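Local coordinates for protein nitroalkane oxidase (Podospora anserina, PDB 3MKH) that oxidises primary and secondary nitroalkanes to aldehydes or ketones with an FAD cofactor, consuming oxygen and releasing nitrite and hydrogen peroxide, at residues E198-P202 with E203-M207; T368-I371 with N372-I376; A53-A57 with G58-G62; G401-G404 with I405-H409. All blocks are in the same frame, centred on the assembly; numbering follows the deposited sequence.

Interaction 1 (E198-P202 with E203-M207); sequences EGQDP and ENKVM
The carboxylate of Asp201 lies against the backbone N and CB of Glu203. Its OD1 accepts the N-H of Glu203 at 2.9 Å, reached from above the carboxylate plane. The same oxygen lies 3.2 Å from Glu203 CB. This is an Asx turn at the head of a short 3-10 helix. CG of Asp201 is anti to the backbone N (chi1 -173°), which brings OD1 to the N-H of Glu203. The backbone continues the turn: Asn204 N bonds to Asp201 O at 2.9 Å, and Lys205 N bonds to Pro202 O. With an alanine in place of Asp201, Glu203 N would probably be left without its side-chain acceptor and the turn would be less firmly set. The second link is indirect. A water donates to Gln200 OE1 at 2.7 Å and accepts from Lys205 NZ at 2.8 Å. Gln200 OE1 also takes the N-H of Glu197, and Lys205 NZ bonds to Thr194 O, so this end is tied to the loop leading in from strand 184-191. The acids of Asp201 and Glu203 lie side by side, with OD2 and OE1 4.3 Å apart. That closeness would probably disfavour two full negative charges, though solvent at this surface turn may weaken the effect.

Interaction 2 (T368-I371 with N372-I376); sequences TDVI and NAVGI. With FAD (flavin-adenine dinucleotide), chain H.
The carbonyl O of Val370 accepts the N-H of Val374 at 2.9 Å, with an angle of 166°. It belongs to the last alpha-helical turn of helix 345-374, whose C-terminus forms part of an FAD site. The same two valines touch through CG1 of Val370 and CG2 of Val374. Ile371 O takes the N-H of Gly375, which ends the helix with a positive phi of 90°. A CB at Gly375 would clash with the cofactor oxygen O2P. On the polar side, one water joins Asp369 OD1 to Asn372 ND2, and the other oxygen of Asp369 pairs with Lys365. Beyond the glycine, Ile376 N donates to FAD O2P at 3.0 Å. The chi1 of Ile376 (-166°) sends CG1 away from its backbone N, toward the dimethylbenzene end of the flavin. There CG1 lies 3.7 Å from C9, while the 3.1 Å between CD1 and C8M is doubtfully short. Shortening Ile376 to an alanine could keep the N-H to phosphate bond, but would probably lose the apolar contact with C9 and C8M and open a gap beside the ring. Phe398 of the second subunit also packs on Ile376. At the ribose, FAD O2B donates to Ala373 O at 2.7 Å.

Interaction 3 (A53-A57 with G58-G62); sequences AAVSA and GILKG
Gly58, Val55 and Ile59 carry most of this contact, which closes the C-terminal end of helix 48-56. Gly58 is the first residue to leave helical geometry, and its positive phi of 93° lets its own N-H and that of Ile59 bond back into the last turn. Gly58 N donates to Val55 O at 2.9 Å, from well above the carbonyl plane. Ile59 N reaches further back and donates to Ala54 O at 3.1 Å, with a fairly straight angle of 161°. The two bonds make a Schellman motif. The backbone angles of Gly58 favour glycine, since a CB there would be jammed against the carbonyl O of Ala57.

The apolar contact usual in this motif is also present. Ile59 CG1 meets Ala54 CB at 3.9 Å, and it is also 3.1 Å from Ala54 O. CG1 points away from the carbonyl carbon of Ile59 (chi1 -59°), which places it over the helix end. On another side, Val55 CG2 and Leu60 CD2 press together at 3.4 Å, closer than usual for two methyl groups. Val55 O has a further partner, a water that donates to it at 2.7 Å and accepts a weak bond from Leu60 N.

Ala54 and Ile59 both pack on Ile96 of helix 90-109. They also meet helix 9-33, where Ala54 touches Leu25 and Ile59 touches Leu21. The cap thus fits between helices of the N-terminal domain.

Interaction 4 (G401-G404 with I405-H409); sequences GNVG and IRRRH. With FAD (flavin-adenine dinucleotide), chain E.
Arg408 turns its guanidinium back side-on to the carbonyl O of Val403. NH2 donates at 3.1 Å and NE at 3.2 Å, and the oxygen lies close to the guanidinium plane. Bends at chi2 and chi3 (-41° and 118°) fold the chain back far enough for this grip. NH2 also forms a salt bridge with Asp315 of the third subunit. CB of Arg407 sits over one face of the Arg408 guanidinium, offset toward its rim. Arg407 is extended from CG to NE and runs back along the helix. Its NH1 meets Asn402 CB at 3.4 Å, and Val403 CG2 lies at the guanidinium edge. Glu361 takes its NH2 in a salt bridge. Arg406 leads elsewhere, and its NH2 pairs with Asp399, the probable proton acceptor. Beneath these side chains, Gly401 O accepts Ile405 N and, at 3.0 Å, Arg406 N, from opposite faces of its plane. Arg407 N bonds to Asn402 O at 2.9 Å. Gly404 CA lies 3.6 Å from C4A of the adenine; a CB on it would clash with ribose C3B. This is a pi-type first turn with Gly401 at the N-cap, whose N donates to FAD O1P at 2.7 Å: a helix start whose N-cap N-H meets a phosphate oxygen of FAD.

In the fold
Along the chain the order is interaction 3, interaction 1, interaction 2, interaction 4. Interaction 3 lies in the N-terminal helices, and interaction 1 leads into strand 206-212 of the sheet. Interactions 2 and 4 share the C-terminal domain, on helices 345-374 and 402-415, with centres about 29 Å apart. Interactions 1 and 4 are nearer, about 21 Å between centres, while 1 and 2 are about 49 Å apart, on opposite sides of the chain's centre. None touches another. Interactions 2 and 4 meet different FAD molecules. Each FAD is held by Gly401 of one subunit and Ala373 and Ile376 of another, so each site is completed across a subunit interface.

Interaction 1 (E198-P202 with E203-M207)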
loop_
_atom_site.group_PDB
_atom_site.type_symbol
_atom_site.label_atom_id
_atom_site.label_comp_id
_atom_site.label_asym_id
_atom_site.label_seq_id
_atom_site.Cartn_x
_atom_site.Cartn_y
_atom_site.Cartn_z
ATOM N N GLU A 198 14.079 25.802 35.023
ATOM C CA GLU A 198 13.077 24.770 35.283
ATOM C C GLU A 198 11.814 24.961 34.431
ATOM O O GLU A 198 11.144 25.985 34.535
ATOM C CB GLU A 198 12.712 24.772 36.772
ATOM C CG GLU A 198 11.636 23.775 37.145
ATOM C CD GLU A 198 11.982 22.371 36.687
ATOM O OE1 GLU A 198 13.167 21.984 36.799
ATOM O OE2 GLU A 198 11.070 21.660 36.210
ATOM N N GLY A 199 11.496 23.978 33.589
ATOM C CA GLY A 199 10.322 24.056 32.729
ATOM C C GLY A 199 10.395 25.064 31.583
ATOM O O GLY A 199 9.375 25.398 30.966
ATOM N N GLN A 200 11.594 25.555 31.289
ATOM C CA GLN A 200 11.778 26.487 30.179
ATOM C C GLN A 200 11.781 25.730 28.847
ATOM O O GLN A 200 12.251 24.600 28.775
ATOM C CB GLN A 200 13.088 27.261 30.354
ATOM C CG GLN A 200 13.289 28.411 29.371
ATOM C CD GLN A 200 14.612 29.148 29.586
ATOM O OE1 GLN A 200 15.459 28.716 30.372
ATOM N NE2 GLN A 200 14.794 30.260 28.883
ATOM N N ASP A 201 11.242 26.356 27.805
ATOM C CA ASP A 201 11.262 25.797 26.454
ATOM C C ASP A 201 12.701 25.759 25.918
ATOM O O ASP A 201 13.338 26.794 25.791
ATOM C CB ASP A 201 10.386 26.663 25.537
ATOM C CG ASP A 201 10.209 26.075 24.137
ATOM O OD1 ASP A 201 11.013 25.205 23.713
ATOM O OD2 ASP A 201 9.253 26.503 23.451
ATOM N N PRO A 202 13.217 24.558 25.604
ATOM C CA PRO A 202 14.587 24.423 25.078
ATOM C C PRO A 202 14.838 25.281 23.831
ATOM O O PRO A 202 15.980 25.654 23.532
ATOM C CB PRO A 202 14.675 22.933 24.713
ATOM C CG PRO A 202 13.709 22.272 25.612
ATOM C CD PRO A 202 12.583 23.252 25.844
ATOM N N GLU A 203 13.773 25.571 23.098
ATOM C CA GLU A 203 13.866 26.413 21.914
ATOM C C GLU A 203 14.504 27.771 22.219
ATOM O O GLU A 203 15.166 28.357 21.358
ATOM C CB GLU A 203 12.492 26.589 21.261
ATOM C CG GLU A 203 12.544 27.465 20.019
ATOM C CD GLU A 203 11.337 27.294 19.116
ATOM O OE1 GLU A 203 10.519 26.377 19.360
ATOM O OE2 GLU A 203 11.213 28.085 18.155
ATOM N N ASN A 204 14.315 28.257 23.447
ATOM C CA ASN A 204 14.851 29.556 23.875
ATOM C C ASN A 204 16.383 29.653 23.881
ATOM O O ASN A 204 16.932 30.754 23.925
ATOM C CB ASN A 204 14.354 29.901 25.286
ATOM C CG ASN A 204 12.839 30.143 25.354
ATOM O OD1 ASN A 204 12.146 30.205 24.336
ATOM N ND2 ASN A 204 12.328 30.293 26.574
ATOM N N LYS A 205 17.069 28.509 23.890
ATOM C CA LYS A 205 18.538 28.480 23.961
ATOM C C LYS A 205 19.211 28.240 22.599
ATOM O O LYS A 205 20.446 28.294 22.476
ATOM C CB LYS A 205 19.009 27.392 24.939
ATOM C CG LYS A 205 18.255 27.366 26.248
ATOM C CD LYS A 205 18.504 28.636 27.049
ATOM C CE LYS A 205 19.795 28.549 27.865
ATOM N NZ LYS A 205 19.963 29.782 28.707
ATOM N N VAL A 206 18.410 27.977 21.578
ATOM C CA VAL A 206 18.984 27.582 20.284
ATOM C C VAL A 206 19.508 28.758 19.471
ATOM O O VAL A 206 18.828 29.789 19.331
ATOM C CB VAL A 206 17.995 26.745 19.462
ATOM C CG1 VAL A 206 18.624 26.350 18.112
ATOM C CG2 VAL A 206 17.624 25.508 20.244
ATOM N N MET A 207 20.732 28.602 18.973
ATOM C CA MET A 207 21.426 29.620 18.199
ATOM C C MET A 207 21.923 29.052 16.881
ATOM O O MET A 207 22.022 27.843 16.720
ATOM C CB MET A 207 22.667 30.115 18.945
ATOM C CG MET A 207 22.482 30.549 20.381
ATOM S SD MET A 207 24.079 30.914 21.147
ATOM C CE MET A 207 24.601 32.343 20.217
HETATM O O HOH W 1 17.858 29.963 30.573
#

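Interaction 2 (T368-I371 with N372-I376)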
loop_
_atom_site.group_PDB
_atom_site.type_symbol
_atom_site.label_atom_id
_atom_site.label_comp_id
_atom_site.label_asym_id
_atom_site.label_seq_id
_atom_site.Cartn_x
_atom_site.Cartn_y
_atom_site.Cartn_z
ATOM N N THR A 368 11.237 0.493 -6.473
ATOM C CA THR A 368 10.950 -0.920 -6.206
ATOM C C THR A 368 10.019 -1.487 -7.277
ATOM O O THR A 368 10.204 -2.621 -7.721
ATOM C CB THR A 368 10.394 -1.189 -4.757
ATOM O OG1 THR A 368 9.291 -0.318 -4.472
ATOM C CG2 THR A 368 11.478 -0.938 -3.726
ATOM N N ASP A 369 9.029 -0.695 -7.696
ATOM C CA ASP A 369 8.122 -1.110 -8.772
ATOM C C ASP A 369 8.877 -1.362 -10.065
ATOM O O ASP A 369 8.619 -2.335 -10.773
ATOM C CB ASP A 369 7.062 -0.037 -9.050
ATOM C CG ASP A 369 5.864 -0.142 -8.136
ATOM O OD1 ASP A 369 5.730 -1.165 -7.431
ATOM O OD2 ASP A 369 5.041 0.804 -8.131
ATOM N N VAL A 370 9.789 -0.454 -10.401
ATOM C CA VAL A 370 10.535 -0.592 -11.641
ATOM C C VAL A 370 11.462 -1.820 -11.623
ATOM O O VAL A 370 11.636 -2.507 -12.632
ATOM C CB VAL A 370 11.303 0.714 -11.940
ATOM C CG1 VAL A 370 12.437 0.455 -12.853
ATOM C CG2 VAL A 370 10.319 1.760 -12.511
ATOM N N ILE A 371 12.050 -2.104 -10.470
ATOM C CA ILE A 371 12.854 -3.319 -10.316
ATOM C C ILE A 371 12.003 -4.576 -10.599
ATOM O O ILE A 371 12.420 -5.479 -11.318
ATOM C CB ILE A 371 13.500 -3.349 -8.919
ATOM C CG1 ILE A 371 14.717 -2.408 -8.901
ATOM C CG2 ILE A 371 13.883 -4.776 -8.501
ATOM C CD1 ILE A 371 15.196 -2.045 -7.490
ATOM N N ASN A 372 10.793 -4.618 -10.060
ATOM C CA ASN A 372 9.908 -5.757 -10.327
ATOM C C ASN A 372 9.508 -5.885 -11.800
ATOM O O ASN A 372 9.393 -6.994 -12.335
ATOM C CB ASN A 372 8.680 -5.692 -9.410
ATOM C CG ASN A 372 9.034 -6.003 -7.971
ATOM O OD1 ASN A 372 10.019 -6.683 -7.728
ATOM N ND2 ASN A 372 8.271 -5.477 -7.011
ATOM N N ALA A 373 9.320 -4.747 -12.462
ATOM C CA ALA A 373 8.895 -4.740 -13.859
ATOM C C ALA A 373 10.027 -5.195 -14.774
ATOM O O ALA A 373 9.825 -5.990 -15.692
ATOM C CB ALA A 373 8.417 -3.338 -14.251
ATOM N N VAL A 374 11.227 -4.689 -14.509
ATOM C CA VAL A 374 12.411 -5.052 -15.286
ATOM C C VAL A 374 12.840 -6.508 -15.041
ATOM O O VAL A 374 13.303 -7.191 -15.959
ATOM C CB VAL A 374 13.577 -4.070 -15.005
ATOM C CG1 VAL A 374 14.886 -4.579 -15.628
ATOM C CG2 VAL A 374 13.210 -2.682 -15.556
ATOM N N GLY A 375 12.649 -6.984 -13.812
ATOM C CA GLY A 375 12.928 -8.371 -13.493
ATOM C C GLY A 375 14.354 -8.570 -13.023
ATOM O O GLY A 375 14.981 -7.652 -12.501
ATOM N N ILE A 376 14.871 -9.772 -13.225
ATOM C CA ILE A 376 16.155 -10.146 -12.665
ATOM C C ILE A 376 17.279 -9.237 -13.152
ATOM O O ILE A 376 18.234 -8.975 -12.421
ATOM C CB ILE A 376 16.484 -11.626 -12.962
ATOM C CG1 ILE A 376 17.652 -12.087 -12.095
ATOM C CG2 ILE A 376 16.732 -11.842 -14.443
ATOM C CD1 ILE A 376 17.306 -12.074 -10.618
HETATM P PA FAD H . 12.580 -12.351 -17.489
HETATM O O1A FAD H . 12.350 -13.144 -18.694
HETATM O O2A FAD H . 13.909 -11.772 -17.272
HETATM O O5B FAD H . 11.446 -11.186 -17.430
HETATM C C5B FAD H . 11.717 -9.920 -16.807
HETATM C C4B FAD H . 10.466 -9.028 -16.644
HETATM O O4B FAD H . 9.797 -8.903 -17.918
HETATM C C3B FAD H . 9.448 -9.652 -15.695
HETATM O O3B FAD H . 9.681 -9.202 -14.358
HETATM C C2B FAD H . 8.112 -9.115 -16.212
HETATM O O2B FAD H . 7.821 -7.851 -15.627
HETATM C C1B FAD H . 8.347 -8.921 -17.711
HETATM N N9A FAD H . 7.692 -10.021 -18.490
HETATM C C8A FAD H . 8.296 -10.834 -19.353
HETATM N N7A FAD H . 7.407 -11.683 -19.861
HETATM C C5A FAD H . 6.223 -11.411 -19.328
HETATM C C6A FAD H . 4.950 -11.954 -19.478
HETATM N N6A FAD H . 4.716 -12.977 -20.302
HETATM N N1A FAD H . 3.946 -11.428 -18.771
HETATM C C2A FAD H . 4.155 -10.413 -17.950
HETATM N N3A FAD H . 5.354 -9.876 -17.785
HETATM C C4A FAD H . 6.406 -10.354 -18.457
HETATM N N1 FAD H . 18.456 -18.894 -12.722
HETATM C C2 FAD H . 18.688 -20.256 -12.883
HETATM O O2 FAD H . 18.431 -20.786 -13.955
HETATM N N3 FAD H . 19.210 -21.010 -11.830
HETATM C C4 FAD H . 19.505 -20.398 -10.613
HETATM O O4 FAD H . 19.969 -21.061 -9.690
HETATM C C4X FAD H . 19.273 -19.038 -10.455
HETATM N N5 FAD H . 19.561 -18.407 -9.243
HETATM C C5X FAD H . 19.673 -17.016 -9.218
HETATM C C6 FAD H . 20.297 -16.387 -8.150
HETATM C C7 FAD H . 20.408 -15.005 -8.126
HETATM C C7M FAD H . 21.093 -14.309 -6.954
HETATM C C8 FAD H . 19.889 -14.256 -9.170
HETATM C C8M FAD H . 20.011 -12.733 -9.150
HETATM C C9 FAD H . 19.264 -14.887 -10.239
HETATM C C9A FAD H . 19.152 -16.270 -10.263
HETATM N N10 FAD H . 18.528 -16.923 -11.333
HETATM C C10 FAD H . 18.751 -18.289 -11.505
HETATM C "C1'" FAD H . 17.647 -16.190 -12.273
HETATM C "C2'" FAD H . 16.261 -15.978 -11.662
HETATM O "O2'" FAD H . 15.675 -17.240 -11.363
HETATM C "C3'" FAD H . 15.327 -15.149 -12.568
HETATM O "O3'" FAD H . 14.059 -15.013 -11.931
HETATM C "C4'" FAD H . 15.108 -15.760 -13.954
HETATM O "O4'" FAD H . 16.204 -15.448 -14.798
HETATM C "C5'" FAD H . 13.845 -15.177 -14.584
HETATM O "O5'" FAD H . 13.862 -13.748 -14.517
HETATM P P FAD H . 12.525 -12.900 -14.733
HETATM O O1P FAD H . 11.474 -13.459 -13.861
HETATM O O2P FAD H . 12.865 -11.475 -14.643
HETATM O O3P FAD H . 12.178 -13.260 -16.250
HETATM O O HOH W 2 5.768 -3.850 -7.506
#

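Interaction 3 (A53-A57 with G58-G62)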
loop_
_atom_site.group_PDB
_atom_site.type_symbol
_atom_site.label_atom_id
_atom_site.label_comp_id
_atom_site.label_asym_id
_atom_site.label_seq_id
_atom_site.Cartn_x
_atom_site.Cartn_y
_atom_site.Cartn_z
ATOM N N ALA A 53 33.821 24.084 -11.738
ATOM C CA ALA A 53 33.230 24.423 -13.028
ATOM C C ALA A 53 31.800 24.924 -12.855
ATOM O O ALA A 53 31.372 25.835 -13.574
ATOM C CB ALA A 53 33.274 23.220 -13.995
ATOM N N ALA A 54 31.061 24.321 -11.918
ATOM C CA ALA A 54 29.694 24.757 -11.605
ATOM C C ALA A 54 29.709 26.143 -10.990
ATOM O O ALA A 54 28.831 26.977 -11.251
ATOM C CB ALA A 54 29.015 23.765 -10.649
ATOM N N VAL A 55 30.712 26.392 -10.162
ATOM C CA VAL A 55 30.873 27.703 -9.559
ATOM C C VAL A 55 31.104 28.753 -10.653
ATOM O O VAL A 55 30.473 29.832 -10.658
ATOM C CB VAL A 55 32.033 27.743 -8.567
ATOM C CG1 VAL A 55 32.340 29.211 -8.188
ATOM C CG2 VAL A 55 31.706 26.913 -7.311
ATOM N N SER A 56 31.996 28.426 -11.581
ATOM C CA SER A 56 32.312 29.328 -12.689
ATOM C C SER A 56 31.096 29.591 -13.580
ATOM O O SER A 56 30.964 30.671 -14.164
ATOM C CB SER A 56 33.483 28.788 -13.507
ATOM O OG SER A 56 33.757 29.672 -14.575
ATOM N N ALA A 57 30.204 28.608 -13.655
ATOM C CA ALA A 57 28.936 28.733 -14.375
ATOM C C ALA A 57 27.886 29.578 -13.626
ATOM O O ALA A 57 26.793 29.811 -14.143
ATOM C CB ALA A 57 28.374 27.341 -14.695
ATOM N N GLY A 58 28.223 30.032 -12.417
ATOM C CA GLY A 58 27.352 30.910 -11.654
ATOM C C GLY A 58 26.406 30.223 -10.671
ATOM O O GLY A 58 25.512 30.871 -10.125
ATOM N N ILE A 59 26.599 28.925 -10.425
ATOM C CA ILE A 59 25.631 28.158 -9.627
ATOM C C ILE A 59 25.505 28.656 -8.176
ATOM O O ILE A 59 24.411 28.699 -7.618
ATOM C CB ILE A 59 25.916 26.627 -9.651
ATOM C CG1 ILE A 59 25.870 26.111 -11.080
ATOM C CG2 ILE A 59 24.846 25.865 -8.880
ATOM C CD1 ILE A 59 24.491 26.266 -11.730
ATOM N N LEU A 60 26.621 29.031 -7.568
ATOM C CA LEU A 60 26.588 29.507 -6.191
ATOM C C LEU A 60 25.916 30.888 -6.093
ATOM O O LEU A 60 25.171 31.160 -5.146
ATOM C CB LEU A 60 27.997 29.527 -5.591
ATOM C CG LEU A 60 28.459 28.244 -4.873
ATOM C CD1 LEU A 60 27.889 26.990 -5.455
ATOM C CD2 LEU A 60 29.980 28.154 -4.712
ATOM N N LYS A 61 26.180 31.765 -7.056
ATOM C CA LYS A 61 25.486 33.062 -7.072
ATOM C C LYS A 61 23.973 32.857 -7.063
ATOM O O LYS A 61 23.222 33.626 -6.451
ATOM C CB LYS A 61 25.883 33.877 -8.309
ATOM C CG LYS A 61 27.390 34.120 -8.470
ATOM C CD LYS A 61 27.667 35.013 -9.690
ATOM C CE LYS A 61 28.892 34.544 -10.471
ATOM N NZ LYS A 61 29.363 35.563 -11.469
ATOM N N GLY A 62 23.533 31.814 -7.759
ATOM C CA GLY A 62 22.127 31.471 -7.850
ATOM C C GLY A 62 21.521 30.914 -6.573
ATOM O O GLY A 62 20.302 30.808 -6.458
HETATM O O HOH W 3 28.835 30.582 -8.675
#

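Interaction 4 (G401-G404 with I405-H409)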
loop_
_atom_site.group_PDB
_atom_site.type_symbol
_atom_site.label_atom_id
_atom_site.label_comp_id
_atom_site.label_asym_id
_atom_site.label_seq_id
_atom_site.Cartn_x
_atom_site.Cartn_y
_atom_site.Cartn_z
ATOM N N GLY A 401 13.869 13.555 8.766
ATOM C CA GLY A 401 13.191 12.307 8.431
ATOM C C GLY A 401 11.679 12.426 8.504
ATOM O O GLY A 401 11.169 13.201 9.316
ATOM N N ASN A 402 10.960 11.671 7.673
ATOM C CA ASN A 402 9.497 11.778 7.653
ATOM C C ASN A 402 8.832 11.375 8.978
ATOM O O ASN A 402 7.851 11.988 9.405
ATOM C CB ASN A 402 8.887 10.975 6.506
ATOM C CG ASN A 402 9.262 11.526 5.135
ATOM O OD1 ASN A 402 9.020 10.883 4.115
ATOM N ND2 ASN A 402 9.861 12.705 5.109
ATOM N N VAL A 403 9.367 10.350 9.635
ATOM C CA VAL A 403 8.671 9.765 10.792
ATOM C C VAL A 403 8.892 10.572 12.070
ATOM O O VAL A 403 7.966 10.779 12.854
ATOM C CB VAL A 403 9.114 8.297 11.015
ATOM C CG1 VAL A 403 8.424 7.688 12.245
ATOM C CG2 VAL A 403 8.821 7.472 9.763
ATOM N N GLY A 404 10.128 11.017 12.268
ATOM C CA GLY A 404 10.523 11.695 13.486
ATOM C C GLY A 404 10.390 13.204 13.432
ATOM O O GLY A 404 10.313 13.856 14.475
ATOM N N ILE A 405 10.383 13.766 12.224
ATOM C CA ILE A 405 10.435 15.225 12.080
ATOM C C ILE A 405 9.308 15.790 11.218
ATOM O O ILE A 405 8.409 16.478 11.730
ATOM C CB ILE A 405 11.806 15.685 11.553
ATOM C CG1 ILE A 405 12.902 15.203 12.521
ATOM C CG2 ILE A 405 11.830 17.208 11.357
ATOM C CD1 ILE A 405 14.253 15.854 12.317
ATOM N N ARG A 406 9.355 15.511 9.917
ATOM C CA ARG A 406 8.362 16.074 9.000
ATOM C C ARG A 406 6.903 15.805 9.445
ATOM O O ARG A 406 6.094 16.738 9.495
ATOM C CB ARG A 406 8.618 15.641 7.548
ATOM C CG ARG A 406 10.024 15.962 7.011
ATOM C CD ARG A 406 10.490 17.386 7.338
ATOM N NE ARG A 406 11.571 17.798 6.432
ATOM C CZ ARG A 406 11.805 19.050 6.038
ATOM N NH1 ARG A 406 11.048 20.054 6.480
ATOM N NH2 ARG A 406 12.802 19.299 5.191
ATOM N N ARG A 407 6.554 14.564 9.776
ATOM C CA ARG A 407 5.177 14.309 10.219
ATOM C C ARG A 407 4.829 14.961 11.578
ATOM O O ARG A 407 3.665 15.280 11.824
ATOM C CB ARG A 407 4.828 12.817 10.217
ATOM C CG ARG A 407 4.748 12.194 8.815
ATOM C CD ARG A 407 4.147 10.758 8.857
ATOM N NE ARG A 407 3.990 10.227 7.503
ATOM C CZ ARG A 407 4.928 9.535 6.864
ATOM N NH1 ARG A 407 6.077 9.239 7.468
ATOM N NH2 ARG A 407 4.706 9.119 5.630
ATOM N N ARG A 408 5.820 15.129 12.456
ATOM C CA ARG A 408 5.618 15.829 13.735
ATOM C C ARG A 408 5.322 17.305 13.486
ATOM O O ARG A 408 4.554 17.922 14.214
ATOM C CB ARG A 408 6.844 15.730 14.650
ATOM C CG ARG A 408 7.205 14.332 15.120
ATOM C CD ARG A 408 5.969 13.529 15.485
ATOM N NE ARG A 408 5.889 12.366 14.619
ATOM C CZ ARG A 408 4.774 11.885 14.080
ATOM N NH1 ARG A 408 3.596 12.449 14.319
ATOM N NH2 ARG A 408 4.854 10.818 13.290
ATOM N N HIS A 409 5.962 17.888 12.478
ATOM C CA HIS A 409 5.633 19.260 12.119
ATOM C C HIS A 409 4.201 19.363 11.574
ATOM O O HIS A 409 3.443 20.224 11.999
ATOM C CB HIS A 409 6.664 19.838 11.154
ATOM C CG HIS A 409 7.966 20.175 11.814
ATOM N ND1 HIS A 409 8.444 21.465 11.902
ATOM C CD2 HIS A 409 8.875 19.394 12.445
ATOM C CE1 HIS A 409 9.601 21.461 12.541
ATOM N NE2 HIS A 409 9.884 20.218 12.883
HETATM P PA FAD E . 16.748 11.079 14.247
HETATM O O1A FAD E . 16.818 11.906 15.450
HETATM O O2A FAD E . 17.944 10.360 13.806
HETATM O O5B FAD E . 15.548 10.027 14.433
HETATM C C5B FAD E . 15.653 8.695 13.935
HETATM C C4B FAD E . 14.307 7.948 13.933
HETATM O O4B FAD E . 13.847 7.807 15.284
HETATM C C3B FAD E . 13.221 8.744 13.213
HETATM O O3B FAD E . 13.200 8.394 11.829
HETATM C C2B FAD E . 11.954 8.247 13.885
HETATM O O2B FAD E . 11.505 7.050 13.260
HETATM C C1B FAD E . 12.405 7.951 15.316
HETATM N N9A FAD E . 12.024 9.103 16.179
HETATM C C8A FAD E . 12.858 9.886 16.856
HETATM N N7A FAD E . 12.172 10.814 17.511
HETATM C C5A FAD E . 10.884 10.620 17.253
HETATM C C6A FAD E . 9.717 11.257 17.651
HETATM N N6A FAD E . 9.762 12.304 18.464
HETATM N N1A FAD E . 8.544 10.797 17.203
HETATM C C2A FAD E . 8.491 9.754 16.394
HETATM N N3A FAD E . 9.583 9.123 15.998
HETATM C C4A FAD E . 10.789 9.532 16.406
HETATM N N1 FAD E . 22.215 17.014 8.268
HETATM C C2 FAD E . 22.601 18.343 8.382
HETATM O O2 FAD E . 22.590 18.883 9.479
HETATM N N3 FAD E . 22.992 19.058 7.253
HETATM C C4 FAD E . 23.009 18.447 6.001
HETATM O O4 FAD E . 23.361 19.086 5.013
HETATM C C4X FAD E . 22.624 17.118 5.889
HETATM N N5 FAD E . 22.623 16.475 4.648
HETATM C C5X FAD E . 22.572 15.078 4.604
HETATM C C6 FAD E . 22.906 14.386 3.444
HETATM C C7 FAD E . 22.856 12.997 3.420
HETATM C C7M FAD E . 23.223 12.227 2.155
HETATM C C8 FAD E . 22.469 12.303 4.558
HETATM C C8M FAD E . 22.410 10.775 4.545
HETATM C C9 FAD E . 22.129 12.995 5.711
HETATM C C9A FAD E . 22.183 14.380 5.737
HETATM N N10 FAD E . 21.848 15.077 6.897
HETATM C C10 FAD E . 22.229 16.408 7.019
HETATM C "C1'" FAD E . 21.083 14.426 7.987
HETATM C "C2'" FAD E . 19.578 14.523 7.732
HETATM O "O2'" FAD E . 19.172 15.888 7.733
HETATM C "C3'" FAD E . 18.744 13.729 8.750
HETATM O "O3'" FAD E . 17.396 13.707 8.301
HETATM C "C4'" FAD E . 18.767 14.321 10.167
HETATM O "O4'" FAD E . 19.954 13.932 10.844
HETATM C "C5'" FAD E . 17.557 13.829 10.971
HETATM O "O5'" FAD E . 17.478 12.403 10.971
HETATM P P FAD E . 16.167 11.657 11.488
HETATM O O1P FAD E . 15.000 12.329 10.907
HETATM O O2P FAD E . 16.328 10.218 11.282
HETATM O O3P FAD E . 16.199 12.017 13.061
#